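Side-chain contacts in catechol 1,2-dioxygenase (Burkholderia ambifaria, PDB 5VXT), which probably catalyses the oxygen-dependent intradiol cleavage of catechol to cis,cis-muconate at a non-haem iron(III) centre: residues G93-L98 and V316-A321; P122-G127 and H240-S245; H175-Y178 and D182-G185. All blocks are in the same frame, centred on the assembly; numbering follows the deposited sequence.

Interaction 1. Residues G93-L98 and V316-A321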
loop_
_atom_site.group_PDB
_atom_site.type_symbol
_atom_site.label_atom_id
_atom_site.label_comp_id
_atom_site.label_asym_id
_atom_site.label_seq_id
_atom_site.Cartn_x
_atom_site.Cartn_y
_atom_site.Cartn_z
ATOM N N GLY B 93 9.047 -9.426 7.230
ATOM C CA GLY B 93 9.026 -9.960 8.572
ATOM C C GLY B 93 7.839 -9.519 9.396
ATOM O O GLY B 93 7.787 -9.819 10.592
ATOM N N LEU B 94 6.891 -8.804 8.796
ATOM C CA LEU B 94 5.696 -8.420 9.536
ATOM C C LEU B 94 4.886 -9.648 9.936
ATOM O O LEU B 94 4.352 -9.715 11.050
ATOM C CB LEU B 94 4.855 -7.457 8.703
ATOM C CG LEU B 94 3.479 -7.036 9.227
ATOM C CD1 LEU B 94 3.556 -6.354 10.599
ATOM C CD2 LEU B 94 2.761 -6.132 8.226
ATOM N N GLU B 95 4.792 -10.633 9.042
ATOM C CA GLU B 95 4.020 -11.830 9.370
ATOM C C GLU B 95 4.683 -12.608 10.500
ATOM O O GLU B 95 3.997 -13.106 11.408
ATOM C CB GLU B 95 3.846 -12.689 8.120
ATOM C CG GLU B 95 2.889 -13.860 8.289
ATOM C CD GLU B 95 2.410 -14.441 6.960
ATOM O OE1 GLU B 95 3.031 -14.178 5.905
ATOM O OE2 GLU B 95 1.400 -15.176 6.972
ATOM N N LYS B 96 6.018 -12.711 10.473
ATOM C CA LYS B 96 6.743 -13.312 11.592
ATOM C C LYS B 96 6.530 -12.508 12.867
ATOM O O LYS B 96 6.366 -13.081 13.949
ATOM C CB LYS B 96 8.238 -13.418 11.266
ATOM C CG LYS B 96 9.101 -13.858 12.439
ATOM C CD LYS B 96 8.691 -15.242 13.003
ATOM C CE LYS B 96 9.658 -15.692 14.083
ATOM N NZ LYS B 96 9.242 -17.004 14.676
ATOM N N TYR B 97 6.496 -11.176 12.757
ATOM C CA TYR B 97 6.293 -10.350 13.944
ATOM C C TYR B 97 4.997 -10.723 14.654
ATOM O O TYR B 97 4.946 -10.772 15.888
ATOM C CB TYR B 97 6.296 -8.861 13.567
ATOM C CG TYR B 97 6.426 -7.934 14.759
ATOM C CD1 TYR B 97 7.564 -7.960 15.558
ATOM C CD2 TYR B 97 5.415 -7.033 15.084
ATOM C CE1 TYR B 97 7.688 -7.123 16.652
ATOM C CE2 TYR B 97 5.531 -6.192 16.174
ATOM C CZ TYR B 97 6.664 -6.239 16.954
ATOM O OH TYR B 97 6.786 -5.392 18.036
ATOM N N LEU B 98 3.935 -10.976 13.890
ATOM C CA LEU B 98 2.665 -11.338 14.508
ATOM C C LEU B 98 2.795 -12.633 15.298
ATOM O O LEU B 98 2.145 -12.791 16.343
ATOM C CB LEU B 98 1.578 -11.468 13.447
ATOM C CG LEU B 98 1.329 -10.202 12.628
ATOM C CD1 LEU B 98 0.221 -10.461 11.633
ATOM C CD2 LEU B 98 0.994 -9.030 13.539
ATOM N N VAL B 316 -6.904 -16.426 13.529
ATOM C CA VAL B 316 -6.688 -15.249 12.698
ATOM C C VAL B 316 -7.656 -15.294 11.527
ATOM O O VAL B 316 -7.716 -16.298 10.806
ATOM C CB VAL B 316 -5.225 -15.189 12.210
ATOM C CG1 VAL B 316 -5.049 -14.119 11.151
ATOM C CG2 VAL B 316 -4.299 -14.944 13.379
ATOM N N GLU B 317 -8.397 -14.204 11.331
ATOM C CA GLU B 317 -9.249 -14.022 10.163
ATOM C C GLU B 317 -8.538 -13.118 9.164
ATOM O O GLU B 317 -8.113 -12.010 9.516
ATOM C CB GLU B 317 -10.603 -13.420 10.552
ATOM C CG GLU B 317 -11.480 -14.334 11.381
ATOM C CD GLU B 317 -11.778 -15.639 10.672
ATOM O OE1 GLU B 317 -11.481 -16.713 11.244
ATOM O OE2 GLU B 317 -12.296 -15.588 9.533
ATOM N N ARG B 318 -8.392 -13.601 7.928
ATOM C CA ARG B 318 -7.834 -12.804 6.841
ATOM C C ARG B 318 -8.426 -13.296 5.528
ATOM O O ARG B 318 -8.955 -14.412 5.444
ATOM C CB ARG B 318 -6.300 -12.886 6.798
ATOM C CG ARG B 318 -5.781 -14.310 6.599
ATOM C CD ARG B 318 -4.261 -14.410 6.790
ATOM N NE ARG B 318 -3.484 -13.971 5.637
ATOM C CZ ARG B 318 -2.162 -14.119 5.529
ATOM N NH1 ARG B 318 -1.475 -14.713 6.500
ATOM N NH2 ARG B 318 -1.518 -13.681 4.449
ATOM N N LEU B 319 -8.352 -12.440 4.505
ATOM C CA LEU B 319 -8.827 -12.815 3.178
ATOM C C LEU B 319 -8.105 -14.067 2.702
ATOM O O LEU B 319 -6.873 -14.097 2.633
ATOM C CB LEU B 319 -8.618 -11.677 2.179
ATOM C CG LEU B 319 -9.660 -10.564 2.082
ATOM C CD1 LEU B 319 -9.445 -9.769 0.793
ATOM C CD2 LEU B 319 -11.075 -11.118 2.146
ATOM N N ARG B 320 -8.876 -15.105 2.386
ATOM C CA ARG B 320 -8.328 -16.373 1.927
ATOM C C ARG B 320 -9.078 -16.826 0.685
ATOM O O ARG B 320 -10.304 -16.690 0.603
ATOM C CB ARG B 320 -8.413 -17.446 3.023
ATOM C CG ARG B 320 -7.404 -17.249 4.156
ATOM C CD ARG B 320 -7.943 -17.803 5.474
ATOM N NE ARG B 320 -6.993 -17.707 6.587
ATOM C CZ ARG B 320 -7.348 -17.479 7.851
ATOM N NH1 ARG B 320 -8.629 -17.311 8.173
ATOM N NH2 ARG B 320 -6.419 -17.407 8.794
ATOM N N ALA B 321 -8.334 -17.353 -0.284
ATOM C CA ALA B 321 -8.929 -17.882 -1.500
ATOM C C ALA B 321 -9.728 -19.148 -1.204
ATOM O O ALA B 321 -9.523 -19.816 -0.189
ATOM C CB ALA B 321 -7.846 -18.190 -2.537
HETATM O O HOH W 1 1.352 -13.612 3.940
#
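Glu-95 leaves helix 94-109 with CG opposite its backbone nitrogen (chi1 -172°) and runs on extended, while Arg-318 comes off its loop with CG between the backbone nitrogen and the carbonyl carbon and then bends at chi3 (-80°). The two side chains cross at about a right angle. They meet in a salt bridge: NH1 of Arg-318 donates to OE2 of Glu-95 at 3.0 Å, and the bond is fairly straight (159°). OE2 lies at the edge of the guanidinium, in its plane, but the nitrogen comes to it from above the carboxylate plane. A water bridges the other two ends of the pair, donating to Glu-95 OE1 at 2.6 Å and accepting from Arg-318 NH2 at 2.9 Å. OE2 has a second donor in the backbone N of Gly-121, its strongest partner, and Trp-70 of the second subunit makes a cation-pi contact with Arg-318. Within the loop, Arg-320 grips Val-316 O end-on, its NH2 2.6 Å and its NH1 3.0 Å from that oxygen; NH2 also forms a salt bridge with Glu-120. CG of Arg-318 lies over one face of the Arg-320 guanidinium, offset toward its rim. The bridge ties the start of a helix to the C-terminal loop, with the Glu-95 side chain about 5 Å from the bound catechol, at the helical dimer interface known in catechol 1,2-dioxygenases.

Interaction 2. Residues P122-G127 and H240-S245. With FE (Fe (III) ion), chain J; CAQ (catechol), chain K.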
loop_
_atom_site.group_PDB
_atom_site.type_symbol
_atom_site.label_atom_id
_atom_site.label_comp_id
_atom_site.label_asym_id
_atom_site.label_seq_id
_atom_site.Cartn_x
_atom_site.Cartn_y
_atom_site.Cartn_z
ATOM N N PRO B 122 0.610 -16.501 2.236
ATOM C CA PRO B 122 -0.564 -15.983 1.507
ATOM C C PRO B 122 -1.242 -16.969 0.560
ATOM O O PRO B 122 -2.103 -16.536 -0.214
ATOM C CB PRO B 122 0.052 -14.826 0.710
ATOM C CG PRO B 122 1.422 -15.322 0.382
ATOM C CD PRO B 122 1.874 -16.150 1.564
ATOM N N LEU B 123 -0.910 -18.264 0.603
ATOM C CA LEU B 123 -1.298 -19.177 -0.468
ATOM C C LEU B 123 -2.238 -20.288 -0.009
ATOM O O LEU B 123 -2.317 -21.333 -0.661
ATOM C CB LEU B 123 -0.048 -19.771 -1.119
ATOM C CG LEU B 123 0.952 -18.693 -1.552
ATOM C CD1 LEU B 123 2.183 -19.317 -2.174
ATOM C CD2 LEU B 123 0.294 -17.706 -2.513
ATOM N N TYR B 124 -2.968 -20.087 1.082
ATOM C CA TYR B 124 -3.952 -21.080 1.494
ATOM C C TYR B 124 -5.191 -20.999 0.609
ATOM O O TYR B 124 -5.615 -19.912 0.208
ATOM C CB TYR B 124 -4.342 -20.867 2.958
ATOM C CG TYR B 124 -5.524 -21.702 3.378
ATOM C CD1 TYR B 124 -5.393 -23.077 3.563
ATOM C CD2 TYR B 124 -6.768 -21.129 3.582
ATOM C CE1 TYR B 124 -6.469 -23.851 3.939
ATOM C CE2 TYR B 124 -7.853 -21.903 3.961
ATOM C CZ TYR B 124 -7.696 -23.260 4.138
ATOM O OH TYR B 124 -8.769 -24.035 4.514
ATOM N N VAL B 125 -5.781 -22.158 0.309
ATOM C CA VAL B 125 -7.026 -22.230 -0.456
ATOM C C VAL B 125 -8.024 -23.080 0.318
ATOM O O VAL B 125 -7.756 -24.251 0.617
ATOM C CB VAL B 125 -6.822 -22.798 -1.872
ATOM C CG1 VAL B 125 -8.152 -22.847 -2.608
ATOM C CG2 VAL B 125 -5.824 -21.947 -2.653
ATOM N N ALA B 126 -9.174 -22.498 0.630
ATOM C CA ALA B 126 -10.191 -23.203 1.386
ATOM C C ALA B 126 -11.008 -24.111 0.478
ATOM O O ALA B 126 -11.221 -23.821 -0.702
ATOM C CB ALA B 126 -11.108 -22.207 2.097
ATOM N N GLY B 127 -11.459 -25.230 1.040
ATOM C CA GLY B 127 -12.466 -26.060 0.406
ATOM C C GLY B 127 -12.023 -27.426 -0.070
ATOM O O GLY B 127 -12.757 -28.047 -0.849
ATOM N N HIS B 240 2.816 -26.576 4.481
ATOM C CA HIS B 240 1.956 -25.843 5.407
ATOM C C HIS B 240 0.916 -26.753 6.044
ATOM O O HIS B 240 0.427 -27.690 5.412
ATOM C CB HIS B 240 1.207 -24.731 4.681
ATOM C CG HIS B 240 2.083 -23.648 4.141
ATOM N ND1 HIS B 240 2.369 -22.505 4.856
ATOM C CD2 HIS B 240 2.718 -23.519 2.951
ATOM C CE1 HIS B 240 3.144 -21.719 4.131
ATOM N NE2 HIS B 240 3.371 -22.309 2.971
ATOM N N PHE B 241 0.534 -26.435 7.284
ATOM C CA PHE B 241 -0.600 -27.107 7.904
ATOM C C PHE B 241 -1.493 -26.150 8.687
ATOM O O PHE B 241 -1.015 -25.236 9.365
ATOM C CB PHE B 241 -0.147 -28.227 8.849
ATOM C CG PHE B 241 0.712 -29.269 8.188
ATOM C CD1 PHE B 241 0.142 -30.409 7.631
ATOM C CD2 PHE B 241 2.087 -29.114 8.129
ATOM C CE1 PHE B 241 0.931 -31.378 7.025
ATOM C CE2 PHE B 241 2.881 -30.078 7.520
ATOM C CZ PHE B 241 2.298 -31.206 6.969
ATOM N N PHE B 242 -2.800 -26.398 8.589
ATOM C CA PHE B 242 -3.793 -26.019 9.580
ATOM C C PHE B 242 -4.214 -27.271 10.327
ATOM O O PHE B 242 -4.423 -28.313 9.700
ATOM C CB PHE B 242 -5.060 -25.444 8.938
ATOM C CG PHE B 242 -4.937 -24.030 8.490
ATOM C CD1 PHE B 242 -4.103 -23.152 9.152
ATOM C CD2 PHE B 242 -5.686 -23.578 7.422
ATOM C CE1 PHE B 242 -4.002 -21.827 8.739
ATOM C CE2 PHE B 242 -5.590 -22.241 6.999
ATOM C CZ PHE B 242 -4.744 -21.385 7.665
ATOM N N VAL B 243 -4.394 -27.171 11.644
ATOM C CA VAL B 243 -5.062 -28.239 12.400
ATOM C C VAL B 243 -6.199 -27.632 13.210
ATOM O O VAL B 243 -5.970 -26.770 14.068
ATOM C CB VAL B 243 -4.105 -29.012 13.318
ATOM C CG1 VAL B 243 -4.841 -30.197 13.959
ATOM C CG2 VAL B 243 -2.912 -29.534 12.528
ATOM N N THR B 244 -7.417 -28.099 12.955
ATOM C CA THR B 244 -8.614 -27.558 13.582
ATOM C C THR B 244 -9.378 -28.678 14.266
ATOM O O THR B 244 -9.517 -29.767 13.704
ATOM C CB THR B 244 -9.511 -26.889 12.547
ATOM O OG1 THR B 244 -8.748 -25.917 11.830
ATOM C CG2 THR B 244 -10.706 -26.213 13.217
ATOM N N SER B 245 -9.876 -28.406 15.474
ATOM C CA SER B 245 -10.656 -29.377 16.237
ATOM C C SER B 245 -11.281 -28.685 17.439
ATOM O O SER B 245 -10.643 -27.836 18.068
ATOM C CB SER B 245 -9.786 -30.545 16.716
ATOM O OG SER B 245 -8.854 -30.100 17.684
HETATM FE FE FE J . 4.446 -21.880 1.284
HETATM C C1 CAQ K . 5.266 -16.440 0.584
HETATM C C2 CAQ K . 4.920 -17.620 -0.070
HETATM C C3 CAQ K . 4.797 -18.792 0.662
HETATM O O3 CAQ K . 4.459 -19.968 0.075
HETATM C C4 CAQ K . 5.037 -18.760 2.116
HETATM O O4 CAQ K . 4.923 -19.906 2.831
HETATM C C5 CAQ K . 5.378 -17.561 2.727
HETATM C C6 CAQ K . 5.493 -16.406 1.958
#
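Phe-242 drives one corner of its ring, CE2, into the face of Tyr-124 in a T-shaped pair, centroids 4.7 Å apart and planes at 62°. This is the tight part: CE2 sits over the ring centre, its shortest approach being 3.5 Å to CD1 of Tyr-124. The tyrosine ring gets there with CG opposite its backbone nitrogen (chi1 170°), and its hydroxyl bonds to Glu-168 on the neighbouring strand. Trp-170 meets both rings, enlarging the pair into an aromatic cluster. Two residues back along strand 238-244, His-240 coordinates the iron through NE2 at 2.0 Å. With His-238 and Tyr-178 it supplies the three protein ligands of the substrate-bound iron(III), as in intradiol dioxygenases, and catechol chelates the metal through O3 at 2.3 Å and O4 at 2.5 Å. The loop before Tyr-124 covers this substrate, with Leu-123 CD1 at 3.3 Å from catechol O3 and Pro-122 CD at 3.5 Å from its C1. Past the ring pair the two segments part company: Ala-126 and Thr-244 are both partly exposed and do not meet the opposite segment, and Gly-127 lies at the solvent side, where the short, weakly bonded strand 125-126 ends.

Interaction 3. Residues H175-Y178 and D182-G185. With FE (Fe (III) ion), chain J; CAQ (catechol), chain K.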
loop_
_atom_site.group_PDB
_atom_site.type_symbol
_atom_site.label_atom_id
_atom_site.label_comp_id
_atom_site.label_asym_id
_atom_site.label_seq_id
_atom_site.Cartn_x
_atom_site.Cartn_y
_atom_site.Cartn_z
ATOM N N HIS B 175 8.417 -26.979 -9.397
ATOM C CA HIS B 175 8.826 -25.662 -9.861
ATOM C C HIS B 175 8.569 -24.585 -8.818
ATOM O O HIS B 175 8.791 -23.400 -9.095
ATOM C CB HIS B 175 8.104 -25.312 -11.166
ATOM C CG HIS B 175 8.144 -26.405 -12.192
ATOM N ND1 HIS B 175 9.131 -26.495 -13.150
ATOM C CD2 HIS B 175 7.314 -27.454 -12.407
ATOM C CE1 HIS B 175 8.905 -27.550 -13.913
ATOM N NE2 HIS B 175 7.809 -28.148 -13.484
ATOM N N GLY B 176 8.115 -24.975 -7.628
ATOM C CA GLY B 176 7.848 -24.028 -6.564
ATOM C C GLY B 176 6.558 -23.255 -6.712
ATOM O O GLY B 176 6.431 -22.168 -6.137
ATOM N N PHE B 177 5.593 -23.785 -7.462
ATOM C CA PHE B 177 4.313 -23.130 -7.699
ATOM C C PHE B 177 3.192 -23.888 -6.998
ATOM O O PHE B 177 3.201 -25.123 -6.943
ATOM C CB PHE B 177 4.008 -23.035 -9.198
ATOM C CG PHE B 177 4.960 -22.152 -9.959
ATOM C CD1 PHE B 177 5.388 -20.943 -9.423
ATOM C CD2 PHE B 177 5.431 -22.533 -11.206
ATOM C CE1 PHE B 177 6.267 -20.132 -10.122
ATOM C CE2 PHE B 177 6.303 -21.722 -11.912
ATOM C CZ PHE B 177 6.725 -20.525 -11.369
ATOM N N TYR B 178 2.231 -23.137 -6.468
ATOM C CA TYR B 178 1.062 -23.685 -5.794
ATOM C C TYR B 178 -0.134 -23.661 -6.734
ATOM O O TYR B 178 -0.299 -22.720 -7.515
ATOM C CB TYR B 178 0.714 -22.874 -4.544
ATOM C CG TYR B 178 1.690 -22.956 -3.392
ATOM C CD1 TYR B 178 2.938 -22.347 -3.461
ATOM C CD2 TYR B 178 1.338 -23.596 -2.210
ATOM C CE1 TYR B 178 3.816 -22.406 -2.394
ATOM C CE2 TYR B 178 2.203 -23.653 -1.143
ATOM C CZ TYR B 178 3.440 -23.062 -1.242
ATOM O OH TYR B 178 4.290 -23.124 -0.177
ATOM N N ASP B 182 -0.517 -20.618 -9.939
ATOM C CA ASP B 182 0.557 -21.015 -10.844
ATOM C C ASP B 182 0.629 -20.048 -12.021
ATOM O O ASP B 182 -0.326 -19.976 -12.806
ATOM C CB ASP B 182 0.344 -22.434 -11.340
ATOM C CG ASP B 182 1.576 -23.007 -12.030
ATOM O OD1 ASP B 182 2.265 -22.259 -12.767
ATOM O OD2 ASP B 182 1.863 -24.209 -11.830
ATOM N N PRO B 183 1.729 -19.309 -12.194
ATOM C CA PRO B 183 1.816 -18.343 -13.296
ATOM C C PRO B 183 2.143 -18.960 -14.645
ATOM O O PRO B 183 2.221 -18.225 -15.635
ATOM C CB PRO B 183 2.943 -17.407 -12.833
ATOM C CG PRO B 183 3.843 -18.304 -12.057
ATOM C CD PRO B 183 2.941 -19.302 -11.357
ATOM N N THR B 184 2.345 -20.277 -14.720
ATOM C CA THR B 184 2.640 -20.936 -15.983
ATOM C C THR B 184 1.460 -21.707 -16.553
ATOM O O THR B 184 1.463 -22.014 -17.748
ATOM C CB THR B 184 3.829 -21.897 -15.824
ATOM O OG1 THR B 184 3.561 -22.829 -14.769
ATOM C CG2 THR B 184 5.095 -21.128 -15.501
ATOM N N GLY B 185 0.463 -22.017 -15.735
ATOM C CA GLY B 185 -0.702 -22.734 -16.210
ATOM C C GLY B 185 -1.719 -22.863 -15.097
ATOM O O GLY B 185 -1.567 -22.278 -14.023
HETATM FE FE FE J . 4.446 -21.880 1.284
HETATM C C1 CAQ K . 5.266 -16.440 0.584
HETATM C C2 CAQ K . 4.920 -17.620 -0.070
HETATM C C3 CAQ K . 4.797 -18.792 0.662
HETATM O O3 CAQ K . 4.459 -19.968 0.075
HETATM C C4 CAQ K . 5.037 -18.760 2.116
HETATM O O4 CAQ K . 4.923 -19.906 2.831
HETATM C C5 CAQ K . 5.378 -17.561 2.727
HETATM C C6 CAQ K . 5.493 -16.406 1.958
#
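Phe-177 lies under the ring of Pro-183, whose CD sits 3.6 Å from the phenyl centroid and only 15° off the ring normal, a CH-pi contact over the face. CG of the proline extends the overlap toward CE1 and CZ of the phenylalanine. On the opposite face the carbonyl O of His-175 stands over the ring centre, so the phenyl is sandwiched between its own segment and the facing turn. Its first torsion (chi1 -65°) sets CG opposite the carbonyl carbon and swings the ring toward 182-185. There OD1 of Asp-182 comes obliquely to CD2 of Phe-177 at 3.5 Å, and CG2 of Thr-184 reaches CE2 of Phe-177 at 3.8 Å, the threonine and phenylalanine side chains running at about a right angle to each other. The same Asp-182 oxygen holds the turn in shape: OD1 accepts from the backbone N of Thr-184 at 2.8 Å (161°), on its anti side and somewhat out of the carboxylate plane, which makes an Asx turn. OD2 takes a bond from Gln-187, so both carboxylate oxygens are engaged. Tyr-178, next in the chain, turns away from the turn and carries its OH to the iron, 1.9 Å off. Tyr-214 lines the catechol pocket but is not among the metal ligands, consistent with the displacement of an axial tyrosine by substrate known in this family. The contact lies at the surface, with Pro-183 and Thr-184 exposed and Tyr-178 reaching inward, in the loop between strands 166-170 and 193-197, antiparallel neighbours in one mixed sheet; strand 238-244, which carries the two histidine ligands, flanks 166-170 on its other side.

The three contacts are nested along the chain: interaction 3 falls inside the loop closed by interaction 2, which in turn falls inside that closed by interaction 1. Centres of interactions 1 and 2 are about 12 Å apart, and the two touch where strands 125-126 and 321-322 pair in a small parallel sheet. Interaction 3 lies about 19 Å from interaction 2 and 22 Å from interaction 1, centre to centre. Interactions 2 and 3 meet where the Leu-123 side chain packs on Tyr-178, and share the iron and catechol, approached from strand 238-244 and from the loop after strand 166-170 of the same mixed sheet. Interaction 1 joins this dioxygenase region to the N-terminal helices and the second subunit.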